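Local coordinates for protein exopolyphosphatase (Aquifex aeolicus, PDB 1T6C) that probably hydrolyses phosphoanhydride bonds in inorganic polyphosphate and guanosine pentaphosphate, as a calcium-binding member of the actin-like Ppx/GppA phosphatase family, at residues 13-18 with 26-31; 40-45 with 71-76; 179-184 with 254-259; 220-225 with 261-266. One frame throughout, in Å; residues are numbered along the deposited sequence.

Contact 1 (13-18 with 26-31)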
loop_
_atom_site.group_PDB
_atom_site.type_symbol
_atom_site.label_atom_id
_atom_site.label_comp_id
_atom_site.label_asym_id
_atom_site.label_seq_id
_atom_site.Cartn_x
_atom_site.Cartn_y
_atom_site.Cartn_z
ATOM N N ARG A 13 -11.305 16.725 -13.217
ATOM C CA ARG A 13 -10.081 16.331 -12.528
ATOM C C ARG A 13 -10.348 16.137 -11.040
ATOM O O ARG A 13 -11.117 16.885 -10.417
ATOM C CB ARG A 13 -8.995 17.365 -12.749
ATOM C CG ARG A 13 -8.559 17.450 -14.189
ATOM C CD ARG A 13 -7.660 18.606 -14.449
ATOM N NE ARG A 13 -7.051 18.496 -15.759
ATOM C CZ ARG A 13 -6.207 19.385 -16.227
ATOM N NH1 ARG A 13 -5.854 20.444 -15.495
ATOM N NH2 ARG A 13 -5.677 19.218 -17.417
ATOM N N VAL A 14 -9.695 15.121 -10.464
ATOM C CA VAL A 14 -9.829 14.747 -9.050
ATOM C C VAL A 14 -8.430 14.486 -8.514
ATOM O O VAL A 14 -7.504 14.206 -9.270
ATOM C CB VAL A 14 -10.775 13.517 -8.861
ATOM C CG1 VAL A 14 -12.151 13.873 -9.410
ATOM C CG2 VAL A 14 -10.244 12.273 -9.504
ATOM N N ALA A 15 -8.264 14.634 -7.214
ATOM C CA ALA A 15 -6.971 14.424 -6.600
ATOM C C ALA A 15 -7.078 13.787 -5.240
ATOM O O ALA A 15 -8.067 13.949 -4.523
ATOM C CB ALA A 15 -6.265 15.721 -6.448
ATOM N N SER A 16 -5.992 13.115 -4.867
ATOM C CA SER A 16 -5.842 12.527 -3.552
ATOM C C SER A 16 -4.523 12.969 -2.978
ATOM O O SER A 16 -3.563 13.146 -3.729
ATOM C CB SER A 16 -5.921 10.985 -3.568
ATOM O OG SER A 16 -4.832 10.432 -4.244
ATOM N N ILE A 17 -4.509 13.160 -1.669
ATOM C CA ILE A 17 -3.273 13.427 -0.909
ATOM C C ILE A 17 -3.251 12.385 0.189
ATOM O O ILE A 17 -4.246 12.174 0.881
ATOM C CB ILE A 17 -3.302 14.828 -0.345
ATOM C CG1 ILE A 17 -3.214 15.857 -1.470
ATOM C CG2 ILE A 17 -2.180 14.999 0.649
ATOM C CD1 ILE A 17 -3.375 17.282 -1.013
ATOM N N ASP A 18 -2.119 11.711 0.332
ATOM C CA ASP A 18 -1.888 10.744 1.395
ATOM C C ASP A 18 -0.667 11.158 2.209
ATOM O O ASP A 18 0.410 11.335 1.672
ATOM C CB ASP A 18 -1.851 9.302 0.911
ATOM C CG ASP A 18 -0.742 9.014 0.039
ATOM O OD1 ASP A 18 -0.719 9.588 -1.084
ATOM O OD2 ASP A 18 0.158 8.196 0.366
ATOM N N LEU A 26 0.830 13.302 -3.597
ATOM C CA LEU A 26 -0.277 13.911 -4.347
ATOM C C LEU A 26 -0.471 13.116 -5.642
ATOM O O LEU A 26 0.496 12.785 -6.337
ATOM C CB LEU A 26 0.064 15.355 -4.717
ATOM C CG LEU A 26 -0.879 16.049 -5.713
ATOM C CD1 LEU A 26 -2.272 16.273 -5.097
ATOM C CD2 LEU A 26 -0.271 17.354 -6.232
ATOM N N THR A 27 -1.720 12.809 -5.964
ATOM C CA THR A 27 -2.091 12.179 -7.210
ATOM C C THR A 27 -3.265 12.929 -7.843
ATOM O O THR A 27 -4.247 13.157 -7.188
ATOM C CB THR A 27 -2.488 10.691 -6.979
ATOM O OG1 THR A 27 -1.470 10.013 -6.216
ATOM C CG2 THR A 27 -2.618 9.955 -8.321
ATOM N N ILE A 28 -3.126 13.341 -9.096
ATOM C CA ILE A 28 -4.175 14.054 -9.820
ATOM C C ILE A 28 -4.547 13.193 -11.005
ATOM O O ILE A 28 -3.658 12.709 -11.713
ATOM C CB ILE A 28 -3.754 15.450 -10.302
ATOM C CG1 ILE A 28 -3.283 16.341 -9.139
ATOM C CG2 ILE A 28 -4.911 16.113 -11.025
ATOM C CD1 ILE A 28 -2.894 17.757 -9.526
ATOM N N ALA A 29 -5.848 13.006 -11.220
ATOM C CA ALA A 29 -6.337 12.195 -12.327
ATOM C C ALA A 29 -7.394 12.988 -13.077
ATOM O O ALA A 29 -8.024 13.888 -12.516
ATOM C CB ALA A 29 -6.886 10.933 -11.828
ATOM N N GLN A 30 -7.567 12.656 -14.348
ATOM C CA GLN A 30 -8.753 13.103 -15.097
ATOM C C GLN A 30 -9.699 11.943 -15.279
ATOM O O GLN A 30 -9.266 10.808 -15.411
ATOM C CB GLN A 30 -8.345 13.701 -16.448
ATOM C CG GLN A 30 -7.664 12.776 -17.393
ATOM C CD GLN A 30 -7.855 13.170 -18.875
ATOM O OE1 GLN A 30 -8.149 12.304 -19.738
ATOM N NE2 GLN A 30 -7.685 14.460 -19.168
ATOM N N ILE A 31 -11.000 12.225 -15.255
ATOM C CA ILE A 31 -11.988 11.239 -15.606
ATOM C C ILE A 31 -12.654 11.708 -16.908
ATOM O O ILE A 31 -13.138 12.829 -16.983
ATOM C CB ILE A 31 -13.002 10.998 -14.460
ATOM C CG1 ILE A 31 -14.084 10.003 -14.894
ATOM C CG2 ILE A 31 -13.635 12.245 -14.034
ATOM C CD1 ILE A 31 -13.738 8.538 -14.656
HETATM O O HOH W 1 -7.383 16.729 -18.156
HETATM O O HOH W 2 -1.937 10.509 -3.443
#
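The first beta hairpin of the chain, strands 12-19 and 23-32, sets Val14 against Ala29 and Ser16 against Thr27 as antiparallel hydrogen-bonded pairs. Each pair closes a ring of two backbone bonds: Val14 N donates to Ala29 O at 2.9 Å, and Ala29 N answers to Val14 O at 2.8 Å. Ser16 and Thr27 exchange the same two bonds. Ala15 and Ile28 form the non-hydrogen-bonded pair between them, with Ala15 CB 4.1 Å from Ile28 CG1. Ala15 CA also makes a CA-H...O contact of 3.1 Å with Thr27 O. In the mixed five-stranded sheet these strands lie between 35-45 and 84-89, in the 3-2-1-4-5 order of an actin-like domain, and the two faces differ in character. Ile17 and Leu26 face helix 60-79. Leu26 has CG anti to its backbone N (chi1 169°), which carries CD1 back across the hairpin to 3.8 Å from Ile17 CG1. On the face of Ser16 and Thr27, packed by helix 300-313, the two hydroxyls share a water that donates to Ser16 OG at 3.0 Å and lies 2.9 Å from Thr27 OG1. Ser16 OG is also bonded to Arg301 O. Farther along, Arg13 runs extended beside Gln30, its CG 4.4 Å from Gln30 CB, and its NH1 reaches Phe80 O.

Contact 2 (40-45 with 71-76)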
loop_
_atom_site.group_PDB
_atom_site.type_symbol
_atom_site.label_atom_id
_atom_site.label_comp_id
_atom_site.label_asym_id
_atom_site.label_seq_id
_atom_site.Cartn_x
_atom_site.Cartn_y
_atom_site.Cartn_z
ATOM N N LEU A 40 -0.838 13.725 -12.945
ATOM C CA LEU A 40 0.225 14.293 -12.154
ATOM C C LEU A 40 0.395 13.524 -10.863
ATOM O O LEU A 40 -0.570 13.153 -10.241
ATOM C CB LEU A 40 -0.025 15.762 -11.849
ATOM C CG LEU A 40 1.236 16.483 -11.377
ATOM C CD1 LEU A 40 1.956 17.092 -12.577
ATOM C CD2 LEU A 40 0.903 17.540 -10.409
ATOM N N GLU A 41 1.644 13.296 -10.478
ATOM C CA GLU A 41 1.967 12.710 -9.184
ATOM C C GLU A 41 3.134 13.456 -8.599
ATOM O O GLU A 41 4.069 13.798 -9.340
ATOM C CB GLU A 41 2.336 11.225 -9.309
ATOM C CG GLU A 41 1.168 10.370 -9.755
ATOM C CD GLU A 41 1.578 9.014 -10.246
ATOM O OE1 GLU A 41 2.202 8.946 -11.342
ATOM O OE2 GLU A 41 1.234 8.014 -9.564
ATOM N N ARG A 42 3.085 13.720 -7.290
ATOM C CA ARG A 42 4.226 14.249 -6.544
ATOM C C ARG A 42 4.413 13.468 -5.250
ATOM O O ARG A 42 3.475 12.903 -4.677
ATOM C CB ARG A 42 4.027 15.728 -6.167
ATOM C CG ARG A 42 3.989 16.674 -7.305
ATOM C CD ARG A 42 5.359 16.844 -7.958
ATOM N NE ARG A 42 5.370 17.795 -9.060
ATOM C CZ ARG A 42 5.135 17.480 -10.328
ATOM N NH1 ARG A 42 4.875 16.236 -10.642
ATOM N NH2 ARG A 42 5.177 18.402 -11.278
ATOM N N GLY A 43 5.645 13.441 -4.767
ATOM C CA GLY A 43 5.972 12.768 -3.537
ATOM C C GLY A 43 7.073 13.543 -2.858
ATOM O O GLY A 43 8.005 14.007 -3.522
ATOM N N ARG A 44 6.970 13.709 -1.565
ATOM C CA ARG A 44 8.029 14.372 -0.808
ATOM C C ARG A 44 8.205 13.604 0.493
ATOM O O ARG A 44 7.230 13.317 1.194
ATOM C CB ARG A 44 7.687 15.842 -0.535
ATOM C CG ARG A 44 7.958 16.791 -1.699
ATOM C CD ARG A 44 6.846 16.887 -2.750
ATOM N NE ARG A 44 7.309 17.369 -4.063
ATOM C CZ ARG A 44 7.388 18.653 -4.423
ATOM N NH1 ARG A 44 7.053 19.630 -3.580
ATOM N NH2 ARG A 44 7.818 18.972 -5.637
ATOM N N ILE A 45 9.460 13.316 0.863
ATOM C CA ILE A 45 9.731 12.637 2.109
ATOM C C ILE A 45 9.800 13.721 3.193
ATOM O O ILE A 45 10.615 14.650 3.100
ATOM C CB ILE A 45 11.042 11.811 2.017
ATOM C CG1 ILE A 45 10.903 10.687 0.973
ATOM C CG2 ILE A 45 11.426 11.266 3.408
ATOM C CD1 ILE A 45 12.242 10.076 0.474
ATOM N N LYS A 71 1.100 23.083 1.143
ATOM C CA LYS A 71 0.827 24.336 0.453
ATOM C C LYS A 71 1.170 24.229 -1.039
ATOM O O LYS A 71 0.395 24.675 -1.885
ATOM C CB LYS A 71 1.553 25.517 1.122
ATOM C CG LYS A 71 1.042 25.861 2.501
ATOM C CD LYS A 71 1.919 26.943 3.155
ATOM C CE LYS A 71 1.334 27.521 4.376
ATOM N NZ LYS A 71 2.267 28.570 4.926
ATOM N N GLU A 72 2.304 23.597 -1.351
ATOM C CA GLU A 72 2.732 23.407 -2.726
ATOM C C GLU A 72 1.749 22.515 -3.470
ATOM O O GLU A 72 1.372 22.825 -4.583
ATOM C CB GLU A 72 4.139 22.839 -2.756
ATOM C CG GLU A 72 5.128 23.880 -2.251
ATOM C CD GLU A 72 6.484 23.333 -1.853
ATOM O OE1 GLU A 72 6.761 22.136 -2.121
ATOM O OE2 GLU A 72 7.288 24.128 -1.276
ATOM N N TYR A 73 1.251 21.478 -2.800
ATOM C CA TYR A 73 0.247 20.613 -3.422
ATOM C C TYR A 73 -1.053 21.354 -3.642
ATOM O O TYR A 73 -1.671 21.214 -4.675
ATOM C CB TYR A 73 0.009 19.367 -2.580
ATOM C CG TYR A 73 1.151 18.364 -2.546
ATOM C CD1 TYR A 73 2.296 18.518 -3.349
ATOM C CD2 TYR A 73 1.048 17.233 -1.773
ATOM C CE1 TYR A 73 3.335 17.602 -3.285
ATOM C CE2 TYR A 73 2.026 16.300 -1.737
ATOM C CZ TYR A 73 3.180 16.486 -2.501
ATOM O OH TYR A 73 4.144 15.540 -2.449
ATOM N N LYS A 74 -1.461 22.186 -2.699
ATOM C CA LYS A 74 -2.691 22.950 -2.872
ATOM C C LYS A 74 -2.584 23.934 -4.058
ATOM O O LYS A 74 -3.542 24.138 -4.781
ATOM C CB LYS A 74 -3.023 23.694 -1.560
ATOM C CG LYS A 74 -4.341 24.484 -1.556
ATOM C CD LYS A 74 -5.566 23.639 -1.920
ATOM C CE LYS A 74 -6.891 24.378 -1.599
ATOM N NZ LYS A 74 -6.956 25.758 -2.178
ATOM N N LYS A 75 -1.407 24.499 -4.280
ATOM C CA LYS A 75 -1.172 25.429 -5.394
ATOM C C LYS A 75 -1.363 24.688 -6.728
ATOM O O LYS A 75 -1.953 25.245 -7.660
ATOM C CB LYS A 75 0.241 26.016 -5.318
ATOM C CG LYS A 75 0.373 27.149 -4.347
ATOM C CD LYS A 75 1.817 27.671 -4.324
ATOM C CE LYS A 75 2.002 28.725 -3.235
ATOM N NZ LYS A 75 3.438 28.966 -2.904
ATOM N N LEU A 76 -0.876 23.451 -6.801
ATOM C CA LEU A 76 -1.062 22.615 -7.982
ATOM C C LEU A 76 -2.533 22.276 -8.181
ATOM O O LEU A 76 -3.049 22.364 -9.287
ATOM C CB LEU A 76 -0.242 21.334 -7.896
ATOM C CG LEU A 76 1.274 21.531 -7.935
ATOM C CD1 LEU A 76 1.989 20.237 -7.568
ATOM C CD2 LEU A 76 1.726 22.024 -9.302
#
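Arg44 reaches from edge strand 35-45 past the Tyr73 hydroxyl to Glu72 on helix 60-79, and most of its chain touches the helix side chains on the way. CB stands 4.0 Å from Tyr73 OH, with CG at nearly the same range. The chain then bends at chi2 (84°), and this bend brings CD close in, 3.0 Å from Tyr73 OH and also near Tyr73 CE1. NE passes the same oxygen more loosely. At the tip NH1 forms a salt bridge with Glu72 OE1 at 2.9 Å; the oxygen lies at the guanidinium edge, in its plane, whereas the carboxylate is turned almost perpendicular, 87° between the planes. Glu72 therefore meets one nitrogen through one oxygen. Arg42, two residues back on the same side of the strand, lays its CB 3.5 Å from Tyr73 CE1, so both arginines press on the tyrosine with their aliphatic parts. Arg42 CG continues to Leu76 CD1 at 4.1 Å, and Leu40 CD2 meets that methyl as well, the two leucines crossing at about a right angle. The Tyr73 hydroxyl is bonded to Val24 O on neighbouring strand 23-32, which fixes the ring tip beside the sheet. Strand and helix, nearly antiparallel, are thus joined by arginine methylenes packed on an aromatic and an apolar leucine pair, and the electrostatic link between them rests on a single N-O contact.

Contact 3 (179-184 with 254-259)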
loop_
_atom_site.group_PDB
_atom_site.type_symbol
_atom_site.label_atom_id
_atom_site.label_comp_id
_atom_site.label_asym_id
_atom_site.label_seq_id
_atom_site.Cartn_x
_atom_site.Cartn_y
_atom_site.Cartn_z
ATOM N N LYS A 179 16.850 -13.226 12.876
ATOM C CA LYS A 179 17.988 -12.710 13.627
ATOM C C LYS A 179 19.279 -12.771 12.803
ATOM O O LYS A 179 20.166 -11.954 13.032
ATOM C CB LYS A 179 18.185 -13.429 14.961
ATOM C CG LYS A 179 16.929 -13.547 15.835
ATOM C CD LYS A 179 16.399 -12.212 16.233
ATOM C CE LYS A 179 15.232 -12.356 17.204
ATOM N NZ LYS A 179 14.608 -11.031 17.509
ATOM N N GLN A 180 19.366 -13.719 11.866
ATOM C CA GLN A 180 20.461 -13.759 10.883
ATOM C C GLN A 180 20.032 -13.129 9.564
ATOM O O GLN A 180 18.840 -13.063 9.246
ATOM C CB GLN A 180 20.913 -15.192 10.658
ATOM C CG GLN A 180 21.393 -15.871 11.930
ATOM C CD GLN A 180 22.880 -15.845 12.049
ATOM O OE1 GLN A 180 23.465 -14.828 12.425
ATOM N NE2 GLN A 180 23.516 -16.959 11.697
ATOM N N ASP A 181 21.017 -12.679 8.796
ATOM C CA ASP A 181 20.765 -12.074 7.499
ATOM C C ASP A 181 21.575 -12.785 6.426
ATOM O O ASP A 181 22.782 -12.566 6.344
ATOM C CB ASP A 181 21.134 -10.603 7.569
ATOM C CG ASP A 181 20.877 -9.871 6.287
ATOM O OD1 ASP A 181 20.347 -10.455 5.306
ATOM O OD2 ASP A 181 21.145 -8.661 6.188
ATOM N N PRO A 182 20.959 -13.660 5.625
ATOM C CA PRO A 182 19.530 -13.969 5.662
ATOM C C PRO A 182 19.201 -14.965 6.774
ATOM O O PRO A 182 20.122 -15.522 7.414
ATOM C CB PRO A 182 19.300 -14.622 4.305
ATOM C CG PRO A 182 20.594 -15.267 3.994
ATOM C CD PRO A 182 21.681 -14.467 4.618
ATOM N N PRO A 183 17.914 -15.182 7.043
ATOM C CA PRO A 183 17.523 -16.020 8.179
ATOM C C PRO A 183 17.948 -17.472 8.019
ATOM O O PRO A 183 18.158 -17.963 6.916
ATOM C CB PRO A 183 16.007 -15.872 8.235
ATOM C CG PRO A 183 15.608 -15.408 6.867
ATOM C CD PRO A 183 16.737 -14.592 6.374
ATOM N N THR A 184 18.076 -18.153 9.144
ATOM C CA THR A 184 18.298 -19.586 9.122
ATOM C C THR A 184 17.009 -20.274 8.749
ATOM O O THR A 184 15.932 -19.679 8.821
ATOM C CB THR A 184 18.772 -20.103 10.492
ATOM O OG1 THR A 184 17.729 -19.958 11.461
ATOM C CG2 THR A 184 19.934 -19.320 11.044
ATOM N N ILE A 254 20.082 -15.142 -0.100
ATOM C CA ILE A 254 20.841 -13.944 -0.459
ATOM C C ILE A 254 20.889 -12.972 0.707
ATOM O O ILE A 254 19.839 -12.508 1.172
ATOM C CB ILE A 254 20.261 -13.214 -1.702
ATOM C CG1 ILE A 254 20.105 -14.192 -2.894
ATOM C CG2 ILE A 254 21.165 -11.992 -2.054
ATOM C CD1 ILE A 254 19.348 -13.612 -4.088
ATOM N N PRO A 255 22.089 -12.604 1.170
ATOM C CA PRO A 255 22.199 -11.572 2.193
ATOM C C PRO A 255 21.563 -10.267 1.706
ATOM O O PRO A 255 21.650 -9.928 0.540
ATOM C CB PRO A 255 23.708 -11.415 2.369
ATOM C CG PRO A 255 24.329 -12.630 1.802
ATOM C CD PRO A 255 23.413 -13.081 0.732
ATOM N N SER A 256 20.951 -9.529 2.618
ATOM C CA SER A 256 20.167 -8.359 2.239
ATOM C C SER A 256 20.945 -7.360 1.390
ATOM O O SER A 256 20.407 -6.822 0.428
ATOM C CB SER A 256 19.565 -7.648 3.456
ATOM O OG SER A 256 20.556 -7.121 4.322
ATOM N N GLU A 257 22.206 -7.122 1.741
ATOM C CA GLU A 257 23.027 -6.144 1.034
ATOM C C GLU A 257 23.332 -6.524 -0.409
ATOM O O GLU A 257 23.654 -5.649 -1.217
ATOM C CB GLU A 257 24.345 -5.885 1.776
ATOM C CG GLU A 257 24.215 -5.633 3.267
ATOM C CD GLU A 257 24.518 -6.857 4.121
ATOM O OE1 GLU A 257 24.108 -7.980 3.735
ATOM O OE2 GLU A 257 25.167 -6.687 5.179
ATOM N N GLU A 258 23.164 -7.804 -0.756
ATOM C CA GLU A 258 23.399 -8.313 -2.096
ATOM C C GLU A 258 22.136 -8.332 -2.939
ATOM O O GLU A 258 22.200 -8.419 -4.144
ATOM C CB GLU A 258 23.992 -9.726 -1.954
ATOM C CG GLU A 258 24.236 -10.494 -3.222
ATOM C CD GLU A 258 25.309 -9.928 -4.127
ATOM O OE1 GLU A 258 26.101 -9.041 -3.686
ATOM O OE2 GLU A 258 25.333 -10.382 -5.301
ATOM N N ARG A 259 20.966 -8.237 -2.304
ATOM C CA ARG A 259 19.719 -8.456 -3.016
ATOM C C ARG A 259 19.511 -7.436 -4.143
ATOM O O ARG A 259 19.108 -7.834 -5.225
ATOM C CB ARG A 259 18.531 -8.477 -2.057
ATOM C CG ARG A 259 18.523 -9.691 -1.189
ATOM C CD ARG A 259 17.408 -9.696 -0.170
ATOM N NE ARG A 259 17.498 -10.880 0.676
ATOM C CZ ARG A 259 16.872 -11.026 1.833
ATOM N NH1 ARG A 259 16.054 -10.077 2.270
ATOM N NH2 ARG A 259 17.019 -12.153 2.537
#
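Asp181 grips Ser256 with both carboxylate oxygens: OD1 accepts the backbone Ser256 N at 2.9 Å, and OD2 accepts a very short hydrogen bond, 2.5 Å, from Ser256 OG. The contact docks the loop between helices 170-177 and 185-199 onto the turn leading into helix 256-262. Asp181 has its CG anti to the backbone N (chi1 -178°), which turns the carboxylate across to the serine. Ser256 N arrives on the syn side of OD1, 26° out of the carboxylate plane. With an alanine in place of Asp181 the Ser256 amide and hydroxyl would lose both acceptors, and the loop would probably be held to 254-259 mainly by its proline packing. Two charges bear on this carboxylate: Glu257 OE1 lies 3.9 Å from Asp181 OD2, a like-charged neighbour that would probably raise the cost of a full negative charge here, while the Arg259 guanidinium, nearby but not in contact, may offset it in part. Farther out comes the packing. Pro182, entered through a cis peptide bond, puts its CD 3.8 Å from Pro255 CA and 4.3 Å from Pro255 CG. Arg259, whose NH1 is bonded to Ala271 O, stretches out so that NE donates to Ile254 O at 2.9 Å. Pro182 CB lies 3.8 Å from Ile254 O, the acceptor, and just as close to Arg259 NH2, which bonds the same oxygen only weakly.

Contact 4 (220-225 with 261-266)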
loop_
_atom_site.group_PDB
_atom_site.type_symbol
_atom_site.label_atom_id
_atom_site.label_comp_id
_atom_site.label_asym_id
_atom_site.label_seq_id
_atom_site.Cartn_x
_atom_site.Cartn_y
_atom_site.Cartn_z
ATOM N N ALA A 220 6.383 -9.302 -9.268
ATOM C CA ALA A 220 5.880 -9.392 -10.621
ATOM C C ALA A 220 6.903 -8.881 -11.622
ATOM O O ALA A 220 7.141 -9.523 -12.653
ATOM C CB ALA A 220 4.559 -8.644 -10.755
ATOM N N ALA A 221 7.553 -7.756 -11.341
ATOM C CA ALA A 221 8.598 -7.240 -12.221
ATOM C C ALA A 221 9.750 -8.231 -12.337
ATOM O O ALA A 221 10.298 -8.426 -13.404
ATOM C CB ALA A 221 9.111 -5.889 -11.711
ATOM N N LEU A 222 10.147 -8.846 -11.233
ATOM C CA LEU A 222 11.207 -9.861 -11.274
ATOM C C LEU A 222 10.793 -11.083 -12.109
ATOM O O LEU A 222 11.545 -11.514 -13.025
ATOM C CB LEU A 222 11.595 -10.270 -9.841
ATOM C CG LEU A 222 12.272 -9.211 -8.976
ATOM C CD1 LEU A 222 12.405 -9.699 -7.550
ATOM C CD2 LEU A 222 13.643 -8.855 -9.530
ATOM N N GLU A 223 9.604 -11.610 -11.845
ATOM C CA GLU A 223 9.126 -12.824 -12.541
ATOM C C GLU A 223 9.039 -12.634 -14.052
ATOM O O GLU A 223 9.454 -13.505 -14.818
ATOM C CB GLU A 223 7.789 -13.273 -11.980
ATOM C CG GLU A 223 7.203 -14.479 -12.685
ATOM C CD GLU A 223 8.055 -15.722 -12.587
ATOM O OE1 GLU A 223 8.892 -15.843 -11.658
ATOM O OE2 GLU A 223 7.902 -16.591 -13.457
ATOM N N TYR A 224 8.569 -11.461 -14.464
ATOM C CA TYR A 224 8.284 -11.164 -15.844
ATOM C C TYR A 224 9.358 -10.329 -16.532
ATOM O O TYR A 224 9.150 -9.886 -17.657
ATOM C CB TYR A 224 6.891 -10.556 -15.960
ATOM C CG TYR A 224 5.846 -11.599 -15.628
ATOM C CD1 TYR A 224 5.629 -12.678 -16.489
ATOM C CD2 TYR A 224 5.153 -11.586 -14.408
ATOM C CE1 TYR A 224 4.686 -13.667 -16.173
ATOM C CE2 TYR A 224 4.216 -12.575 -14.100
ATOM C CZ TYR A 224 3.982 -13.603 -14.988
ATOM O OH TYR A 224 3.095 -14.614 -14.688
ATOM N N ASN A 225 10.515 -10.163 -15.888
ATOM C CA ASN A 225 11.659 -9.484 -16.516
ATOM C C ASN A 225 11.339 -8.087 -16.969
ATOM O O ASN A 225 11.705 -7.672 -18.072
ATOM C CB ASN A 225 12.190 -10.301 -17.702
ATOM C CG ASN A 225 12.582 -11.685 -17.314
ATOM O OD1 ASN A 225 13.399 -11.860 -16.431
ATOM N ND2 ASN A 225 12.002 -12.689 -17.981
ATOM N N LYS A 261 21.742 -5.688 -5.583
ATOM C CA LYS A 261 22.810 -5.837 -6.556
ATOM C C LYS A 261 22.483 -6.936 -7.557
ATOM O O LYS A 261 22.712 -6.778 -8.749
ATOM C CB LYS A 261 24.119 -6.175 -5.856
ATOM C CG LYS A 261 24.583 -5.096 -4.894
ATOM C CD LYS A 261 25.863 -5.541 -4.214
ATOM C CE LYS A 261 26.537 -4.450 -3.406
ATOM N NZ LYS A 261 27.568 -5.087 -2.518
ATOM N N ARG A 262 21.973 -8.046 -7.061
ATOM C CA ARG A 262 21.621 -9.197 -7.915
ATOM C C ARG A 262 20.358 -8.978 -8.715
ATOM O O ARG A 262 20.270 -9.407 -9.863
ATOM C CB ARG A 262 21.492 -10.460 -7.054
ATOM C CG ARG A 262 21.119 -11.727 -7.767
ATOM C CD ARG A 262 22.085 -12.215 -8.864
ATOM N NE ARG A 262 21.530 -13.355 -9.580
ATOM C CZ ARG A 262 20.639 -13.287 -10.544
ATOM N NH1 ARG A 262 20.154 -12.117 -10.941
ATOM N NH2 ARG A 262 20.179 -14.395 -11.113
ATOM N N PHE A 263 19.384 -8.309 -8.100
ATOM C CA PHE A 263 18.066 -8.084 -8.702
ATOM C C PHE A 263 17.780 -6.582 -8.647
ATOM O O PHE A 263 17.276 -6.068 -7.647
ATOM C CB PHE A 263 16.998 -8.889 -7.953
ATOM C CG PHE A 263 17.173 -10.376 -8.089
ATOM C CD1 PHE A 263 17.609 -11.148 -7.002
ATOM C CD2 PHE A 263 16.951 -10.998 -9.284
ATOM C CE1 PHE A 263 17.781 -12.518 -7.143
ATOM C CE2 PHE A 263 17.085 -12.382 -9.425
ATOM C CZ PHE A 263 17.528 -13.140 -8.355
ATOM N N ARG A 264 18.088 -5.907 -9.752
ATOM C CA ARG A 264 18.050 -4.447 -9.845
ATOM C C ARG A 264 16.726 -3.816 -9.461
ATOM O O ARG A 264 16.700 -2.692 -8.966
ATOM C CB ARG A 264 18.340 -4.030 -11.287
ATOM C CG ARG A 264 19.745 -4.205 -11.696
ATOM C CD ARG A 264 20.014 -3.733 -13.108
ATOM N NE ARG A 264 21.321 -4.269 -13.471
ATOM C CZ ARG A 264 22.465 -3.741 -13.094
ATOM N NH1 ARG A 264 22.489 -2.591 -12.423
ATOM N NH2 ARG A 264 23.598 -4.337 -13.458
ATOM N N GLN A 265 15.630 -4.531 -9.666
ATOM C CA GLN A 265 14.306 -3.994 -9.372
ATOM C C GLN A 265 14.033 -3.853 -7.883
ATOM O O GLN A 265 13.181 -3.059 -7.475
ATOM C CB GLN A 265 13.233 -4.850 -10.033
ATOM C CG GLN A 265 13.360 -4.861 -11.546
ATOM C CD GLN A 265 14.023 -6.119 -12.081
ATOM O OE1 GLN A 265 15.050 -6.590 -11.533
ATOM N NE2 GLN A 265 13.416 -6.716 -13.119
ATOM N N VAL A 266 14.764 -4.606 -7.065
ATOM C CA VAL A 266 14.654 -4.469 -5.607
ATOM C C VAL A 266 15.239 -3.156 -5.120
ATOM O O VAL A 266 16.438 -2.932 -5.276
ATOM C CB VAL A 266 15.363 -5.668 -4.893
ATOM C CG1 VAL A 266 15.220 -5.559 -3.392
ATOM C CG2 VAL A 266 14.742 -6.985 -5.407
HETATM O O HOH W 3 13.766 -9.881 -13.761
#
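The Gln265 amide is split between two unlike surroundings: its OE1 lies 3.3 Å from the methyl Leu222 CD2, while its NE2 turns to the polar end of helix 214-223. No direct hydrogen bond crosses from 220-225 to 261-266. Instead a water accepts from Gln265 NE2 at 3.2 Å and donates to Leu222 O at 2.9 Å, with a weak further bond to Asn225 OD1. NE2 also donates to Val226 O, just past the helix, and stands 3.6 Å from Ala221 O. The helix end it meets is a Schellman motif: Asn225, with positive phi, is the C-prime residue, Val226 N returns to Ala221 O, and a weak bond joins Asn225 N to Leu222 O. Gln265 bends at chi2 (101°), and the Leu222 and Gln265 side chains slide past each other in opposite directions. Its place is set by the type I turn from Phe263 to Val266. Leu222 supplies the apolar half: CD2 rests 3.7 Å from Phe263 CB, and CD1 meets Val266 CG2 at 4.2 Å. Phe263 leans on helix 241-251, edge-to-face with Trp247, and Leu222 touches Trp247 and Phe251 of that helix too. With a leucine in place of Gln265 the water and Val226 O would lose this N-H donor, and the helix end would probably be less firmly tied to the turn. The chemistry is mixed: apolar groups pack around Leu222, and the amide nitrogen and the water add donors for Val226 O and Leu222 O, beside the bonds of the Schellman motif.

Contacts 1 and 2 belong to one sheet: strands 23-32 and 35-45 are neighbours, and Leu26 packs on Tyr73 where the two contacts touch. Contact 1 is buried and held mostly by backbone bonds; contact 2, at the edge strand and near the surface, relies on long side chains and an ion pair. Contacts 3 and 4 share helix 256-262, one at each end, and meet where Ile254 CD1 lies 3.6 Å from Phe263 CE1. Contact 3 is partly buried and led by a carboxylate; contact 4 is buried, apolar and water-bridged. Contacts 1 and 3 lie on opposite sides of the chain's centre, their own centres about 39 Å apart.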